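Local coordinates for protein hemagglutinin (Pseudomonas aeruginosa, PDB 6D7Y) that probably acts, through its C-terminal tip, as the toxic effector of contact-dependent growth inhibition, which a cognate immunity protein binds, at residues I70-K75 / R84-G89. Residues are numbered along the deposited sequence; the frame is centred on the assembly and turned at random.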
loop_
_atom_site.group_PDB
_atom_site.type_symbol
_atom_site.label_atom_id
_atom_site.label_comp_id
_atom_site.label_asym_id
_atom_site.label_seq_id
_atom_site.Cartn_x
_atom_site.Cartn_y
_atom_site.Cartn_z
ATOM N N ILE A 70 -3.978 1.180 -18.341
ATOM C CA ILE A 70 -3.048 1.790 -17.402
ATOM C C ILE A 70 -2.183 0.672 -16.837
ATOM O O ILE A 70 -2.697 -0.371 -16.394
ATOM C CB ILE A 70 -3.755 2.560 -16.285
ATOM C CG1 ILE A 70 -4.807 3.486 -16.902
ATOM C CG2 ILE A 70 -2.746 3.368 -15.455
ATOM C CD1 ILE A 70 -5.564 4.313 -15.904
ATOM N N THR A 71 -0.877 0.913 -16.839
ATOM C CA THR A 71 0.122 -0.076 -16.373
ATOM C C THR A 71 0.758 0.335 -15.056
ATOM O O THR A 71 1.091 1.495 -14.850
ATOM C CB THR A 71 1.230 -0.282 -17.432
ATOM O OG1 THR A 71 0.628 -0.574 -18.688
ATOM C CG2 THR A 71 2.153 -1.427 -17.067
ATOM N N PHE A 72 0.912 -0.634 -14.160
ATOM C CA PHE A 72 1.502 -0.405 -12.863
ATOM C C PHE A 72 2.517 -1.493 -12.553
ATOM O O PHE A 72 2.516 -2.542 -13.201
ATOM C CB PHE A 72 0.449 -0.476 -11.753
ATOM C CG PHE A 72 -0.669 0.526 -11.853
ATOM C CD1 PHE A 72 -0.468 1.835 -11.506
ATOM C CD2 PHE A 72 -1.942 0.127 -12.224
ATOM C CE1 PHE A 72 -1.496 2.745 -11.575
ATOM C CE2 PHE A 72 -2.975 1.025 -12.287
ATOM C CZ PHE A 72 -2.753 2.342 -11.969
ATOM N N LEU A 73 3.356 -1.256 -11.541
ATOM C CA LEU A 73 4.274 -2.295 -11.051
ATOM C C LEU A 73 3.574 -2.851 -9.823
ATOM O O LEU A 73 3.312 -2.110 -8.874
ATOM C CB LEU A 73 5.649 -1.742 -10.710
ATOM C CG LEU A 73 6.349 -0.977 -11.822
ATOM C CD1 LEU A 73 7.634 -0.369 -11.296
ATOM C CD2 LEU A 73 6.607 -1.849 -13.045
ATOM N N GLU A 74 3.321 -4.159 -9.799
ATOM C CA GLU A 74 2.587 -4.770 -8.713
ATOM C C GLU A 74 3.262 -5.976 -8.109
ATOM O O GLU A 74 3.732 -6.839 -8.832
ATOM C CB GLU A 74 1.213 -5.215 -9.248
ATOM C CG GLU A 74 0.377 -4.054 -9.758
ATOM C CD GLU A 74 -0.973 -4.440 -10.298
ATOM O OE1 GLU A 74 -1.318 -5.646 -10.326
ATOM O OE2 GLU A 74 -1.692 -3.520 -10.739
ATOM N N LYS A 75 3.338 -5.995 -6.787
ATOM C CA LYS A 75 3.865 -7.137 -6.046
ATOM C C LYS A 75 2.726 -7.596 -5.131
ATOM O O LYS A 75 2.271 -6.813 -4.297
ATOM C CB LYS A 75 5.074 -6.765 -5.236
ATOM C CG LYS A 75 5.672 -7.938 -4.490
ATOM C CD LYS A 75 6.954 -7.581 -3.801
ATOM C CE LYS A 75 7.542 -8.798 -3.095
ATOM N NZ LYS A 75 8.874 -8.467 -2.535
ATOM N N ARG A 84 1.081 -1.522 -5.171
ATOM C CA ARG A 84 0.992 -1.091 -6.534
ATOM C C ARG A 84 1.742 0.228 -6.616
ATOM O O ARG A 84 1.522 1.128 -5.805
ATOM C CB ARG A 84 -0.456 -0.885 -6.954
ATOM C CG ARG A 84 -0.669 -0.283 -8.339
ATOM C CD ARG A 84 -2.156 -0.208 -8.667
ATOM N NE ARG A 84 -2.682 -1.523 -9.052
ATOM C CZ ARG A 84 -3.969 -1.880 -9.034
ATOM N NH1 ARG A 84 -4.885 -1.079 -8.512
ATOM N NH2 ARG A 84 -4.319 -3.118 -9.437
ATOM N N LEU A 85 2.651 0.281 -7.570
ATOM C CA LEU A 85 3.442 1.454 -7.854
ATOM C C LEU A 85 3.140 1.945 -9.262
ATOM O O LEU A 85 2.799 1.167 -10.165
ATOM C CB LEU A 85 4.923 1.102 -7.820
ATOM C CG LEU A 85 5.534 0.479 -6.573
ATOM C CD1 LEU A 85 7.031 0.279 -6.792
ATOM C CD2 LEU A 85 5.276 1.325 -5.338
ATOM N N ASN A 86 3.247 3.254 -9.452
ATOM C CA ASN A 86 3.178 3.792 -10.789
ATOM C C ASN A 86 4.458 3.371 -11.503
ATOM O O ASN A 86 5.457 2.963 -10.865
ATOM C CB ASN A 86 3.088 5.328 -10.722
ATOM C CG ASN A 86 1.791 5.780 -10.122
ATOM O OD1 ASN A 86 0.713 5.435 -10.626
ATOM N ND2 ASN A 86 1.866 6.556 -9.066
ATOM N N LEU A 87 4.469 3.475 -12.824
ATOM C CA LEU A 87 5.654 3.099 -13.598
ATOM C C LEU A 87 6.922 3.879 -13.242
ATOM O O LEU A 87 8.029 3.365 -13.468
ATOM C CB LEU A 87 5.401 3.151 -15.117
ATOM C CG LEU A 87 4.436 2.090 -15.631
ATOM C CD1 LEU A 87 4.296 2.223 -17.152
ATOM C CD2 LEU A 87 4.951 0.704 -15.266
ATOM N N ASP A 88 6.770 5.081 -12.680
ATOM C CA ASP A 88 7.942 5.866 -12.249
ATOM C C ASP A 88 8.430 5.458 -10.840
ATOM O O ASP A 88 9.358 6.070 -10.307
ATOM C CB ASP A 88 7.682 7.385 -12.320
ATOM C CG ASP A 88 6.563 7.854 -11.395
ATOM O OD1 ASP A 88 5.998 7.039 -10.631
ATOM O OD2 ASP A 88 6.245 9.066 -11.439
ATOM N N GLY A 89 7.845 4.412 -10.262
ATOM C CA GLY A 89 8.241 3.937 -8.931
ATOM C C GLY A 89 7.532 4.608 -7.758
ATOM O O GLY A 89 7.787 4.265 -6.606
HETATM O O HOH W 1 1.740 3.978 -13.863
#
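Leu73 and Leu85 face each other as a hydrogen-bonded pair of an antiparallel hairpin, formed by the two inner strands of a four-stranded sheet. Leu73 N donates to Leu85 O and Leu85 N to Leu73 O, each over 2.8 Å. Farther along, a type I turn runs from Asn86 to Gly89, and a water bridges the backbones: it donates to Thr71 O and accepts from Leu87 N.

On the face bearing Glu74 and Arg84, these opposite charges form a salt bridge. Arg84 presents NE and NH2 side-on to the single oxygen OE2 of Glu74, with NE at 2.8 Å. Sharing one oxygen bends both bonds (142° at NE, 133° at NH2); OE2 lies near the guanidinium plane, whereas both nitrogens stand above the same face of the carboxylate. A bend at chi3 (-77°) turns the otherwise extended arginine chain toward the acid. Arg84 CD lies over one face of the flat Phe72 ring, 3.6 Å from its centroid, a CH-pi contact suited to arginine's aliphatic stem; the ring edge meets Leu85 O.

Leucines suit the apolar side: Leu73 CB meets Leu85 CB at 4.1 Å, and Leu87 CD2 reaches Leu73 CD2 at 3.8 Å.

Two bonds to OE2, with an aromatic face against the stem, probably restrict rotation of the Arg84 side chain.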